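Aminotransferase class I and II (PDB 4EMY) probably acts as a pyridoxal 5'-phosphate-dependent transaminase, working as a homodimer. Local coordinates at residues 82-87 with 307-312. Residues are numbered along the deposited sequence; the frame is centred on the assembly and turned at random.
Sequences KDYRKI and NILIEL
I87 and Y84, one helical turn apart, meet L309 and I310 in a worked example of how two helices can pack through a few apolar side chains with no hydrogen bond between them. The axes of the short helical segments approach to 8.8 Å and cross at 63°, and the backbones come nearest at Y84 and I310, whose CA atoms are 5.8 Å apart. The aliphatic contacts rest on the two branches of I87. Its CG2 lies 4.0 Å from CG of L309, the two side chains running antiparallel alongside one another, while CD1 of I87 extends to the backbone of the other helix, 3.8 Å from CA of I310. The branches divide in this way because CG2 stands anti to the backbone N and CG1 beside it (chi1 -69°). With an alanine here, both branches are gone, and a gap is likely to open beside CG of L309 and the backbone of I310, though L309 would keep its contact with Y84. I310 in turn lays its CG1 and CD1 against the first turn of helix 82-93, with CD1 3.8 Å from CB of D83 and CG1 3.7 Å from the backbone N of Y84. In the aromatic contact, CD2 of L309 comes obliquely to the Y84 ring, 3.7 Å from its CD1. The Y84 and L309 side chains as a whole are roughly perpendicular. Beyond this apolar layer the Y84 hydroxyl is hydrogen-bonded with O of G271 and with OG of S270, so the hydroxyl of this buried side chain has polar partners. Helices 82-93 and 303-311 are thus joined by side chains within the fold type I (aspartate aminotransferase-like) architecture of pyridoxal-phosphate enzymes, the Y84 side chain lying about 9 Å from the bound cofactor, near its site but not touching it.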
loop_
_atom_site.group_PDB
_atom_site.type_symbol
_atom_site.label_atom_id
_atom_site.label_comp_id
_atom_site.label_asym_id
_atom_site.label_seq_id
_atom_site.Cartn_x
_atom_site.Cartn_y
_atom_site.Cartn_z
ATOM N N LYS A 82 -11.464 -11.815 -7.584
ATOM C CA LYS A 82 -12.023 -11.942 -8.931
ATOM C C LYS A 82 -13.321 -11.141 -9.072
ATOM O O LYS A 82 -13.495 -10.412 -10.052
ATOM C CB LYS A 82 -12.224 -13.427 -9.262
ATOM C CG LYS A 82 -13.136 -13.765 -10.435
ATOM C CD LYS A 82 -13.996 -14.982 -10.084
ATOM C CE LYS A 82 -14.707 -15.586 -11.290
ATOM N NZ LYS A 82 -13.755 -16.315 -12.178
ATOM N N ASP A 83 -14.203 -11.249 -8.074
ATOM C CA ASP A 83 -15.471 -10.524 -8.070
ATOM C C ASP A 83 -15.338 -9.028 -7.800
ATOM O O ASP A 83 -16.035 -8.227 -8.421
ATOM C CB ASP A 83 -16.438 -11.160 -7.081
ATOM C CG ASP A 83 -17.043 -12.454 -7.603
ATOM O OD1 ASP A 83 -18.017 -12.930 -6.977
ATOM O OD2 ASP A 83 -16.553 -12.990 -8.632
ATOM N N TYR A 84 -14.457 -8.654 -6.874
ATOM C CA TYR A 84 -14.099 -7.241 -6.658
ATOM C C TYR A 84 -13.696 -6.547 -7.962
ATOM O O TYR A 84 -14.250 -5.500 -8.296
ATOM C CB TYR A 84 -12.972 -7.111 -5.623
ATOM C CG TYR A 84 -12.439 -5.699 -5.383
ATOM C CD1 TYR A 84 -13.000 -4.879 -4.397
ATOM C CD2 TYR A 84 -11.348 -5.200 -6.115
ATOM C CE1 TYR A 84 -12.503 -3.604 -4.156
ATOM C CE2 TYR A 84 -10.848 -3.925 -5.887
ATOM C CZ TYR A 84 -11.426 -3.131 -4.910
ATOM O OH TYR A 84 -10.936 -1.863 -4.667
ATOM N N ARG A 85 -12.750 -7.129 -8.698
ATOM C CA ARG A 85 -12.318 -6.561 -9.981
ATOM C C ARG A 85 -13.500 -6.365 -10.934
ATOM O O ARG A 85 -13.652 -5.297 -11.534
ATOM C CB ARG A 85 -11.238 -7.423 -10.639
ATOM C CG ARG A 85 -9.993 -7.595 -9.795
ATOM C CD ARG A 85 -9.124 -8.704 -10.333
ATOM N NE ARG A 85 -8.411 -8.277 -11.532
ATOM C CZ ARG A 85 -7.608 -9.057 -12.248
ATOM N NH1 ARG A 85 -7.415 -10.318 -11.898
ATOM N NH2 ARG A 85 -7.000 -8.576 -13.317
ATOM N N LYS A 86 -14.337 -7.388 -11.057
ATOM C CA LYS A 86 -15.521 -7.303 -11.899
ATOM C C LYS A 86 -16.482 -6.199 -11.417
ATOM O O LYS A 86 -16.902 -5.356 -12.210
ATOM C CB LYS A 86 -16.231 -8.660 -11.955
ATOM C CG LYS A 86 -17.330 -8.752 -13.002
ATOM C CD LYS A 86 -18.337 -9.848 -12.670
ATOM C CE LYS A 86 -19.502 -9.866 -13.654
ATOM N NZ LYS A 86 -20.432 -8.722 -13.445
ATOM N N ILE A 87 -16.810 -6.202 -10.122
ATOM C CA ILE A 87 -17.780 -5.255 -9.559
ATOM C C ILE A 87 -17.279 -3.803 -9.575
ATOM O O ILE A 87 -18.084 -2.877 -9.678
ATOM C CB ILE A 87 -18.269 -5.698 -8.162
ATOM C CG1 ILE A 87 -19.137 -6.955 -8.293
ATOM C CG2 ILE A 87 -19.065 -4.600 -7.471
ATOM C CD1 ILE A 87 -19.178 -7.815 -7.051
ATOM N N ASN A 307 -14.220 -7.376 0.007
ATOM C CA ASN A 307 -15.397 -8.173 0.322
ATOM C C ASN A 307 -16.627 -7.315 0.606
ATOM O O ASN A 307 -17.750 -7.719 0.296
ATOM C CB ASN A 307 -15.100 -9.126 1.479
ATOM C CG ASN A 307 -14.166 -10.250 1.072
ATOM O OD1 ASN A 307 -14.324 -10.844 0.005
ATOM N ND2 ASN A 307 -13.185 -10.549 1.920
ATOM N N ILE A 308 -16.400 -6.128 1.171
ATOM C CA ILE A 308 -17.472 -5.161 1.394
ATOM C C ILE A 308 -18.116 -4.781 0.061
ATOM O O ILE A 308 -19.342 -4.842 -0.075
ATOM C CB ILE A 308 -16.998 -3.914 2.186
ATOM C CG1 ILE A 308 -16.705 -4.290 3.644
ATOM C CG2 ILE A 308 -18.051 -2.808 2.150
ATOM C CD1 ILE A 308 -16.020 -3.210 4.456
ATOM N N LEU A 309 -17.293 -4.425 -0.926
ATOM C CA LEU A 309 -17.801 -4.079 -2.255
ATOM C C LEU A 309 -18.581 -5.229 -2.903
ATOM O O LEU A 309 -19.613 -5.002 -3.546
ATOM C CB LEU A 309 -16.669 -3.623 -3.173
ATOM C CG LEU A 309 -17.087 -2.893 -4.452
ATOM C CD1 LEU A 309 -17.518 -1.473 -4.130
ATOM C CD2 LEU A 309 -15.955 -2.873 -5.464
ATOM N N ILE A 310 -18.085 -6.454 -2.720
ATOM C CA ILE A 310 -18.730 -7.645 -3.261
ATOM C C ILE A 310 -20.109 -7.829 -2.632
ATOM O O ILE A 310 -21.094 -8.077 -3.333
ATOM C CB ILE A 310 -17.872 -8.912 -3.036
ATOM C CG1 ILE A 310 -16.598 -8.864 -3.888
ATOM C CG2 ILE A 310 -18.667 -10.179 -3.338
ATOM C CD1 ILE A 310 -15.582 -9.934 -3.541
ATOM N N GLU A 311 -20.165 -7.690 -1.308
ATOM C CA GLU A 311 -21.392 -7.881 -0.551
ATOM C C GLU A 311 -22.389 -6.757 -0.790
ATOM O O GLU A 311 -23.606 -6.954 -0.654
ATOM C CB GLU A 311 -21.091 -8.014 0.944
ATOM C CG GLU A 311 -20.606 -9.393 1.354
ATOM C CD GLU A 311 -21.634 -10.474 1.082
ATOM O OE1 GLU A 311 -22.639 -10.545 1.822
ATOM O OE2 GLU A 311 -21.438 -11.255 0.124
ATOM N N LEU A 312 -21.878 -5.578 -1.138
ATOM C CA LEU A 312 -22.745 -4.436 -1.441
ATOM C C LEU A 312 -23.473 -4.601 -2.778
ATOM O O LEU A 312 -24.364 -3.813 -3.113
ATOM C CB LEU A 312 -21.953 -3.124 -1.392
ATOM C CG LEU A 312 -22.274 -2.164 -0.242
ATOM C CD1 LEU A 312 -22.356 -2.885 1.086
ATOM C CD2 LEU A 312 -21.243 -1.052 -0.164
#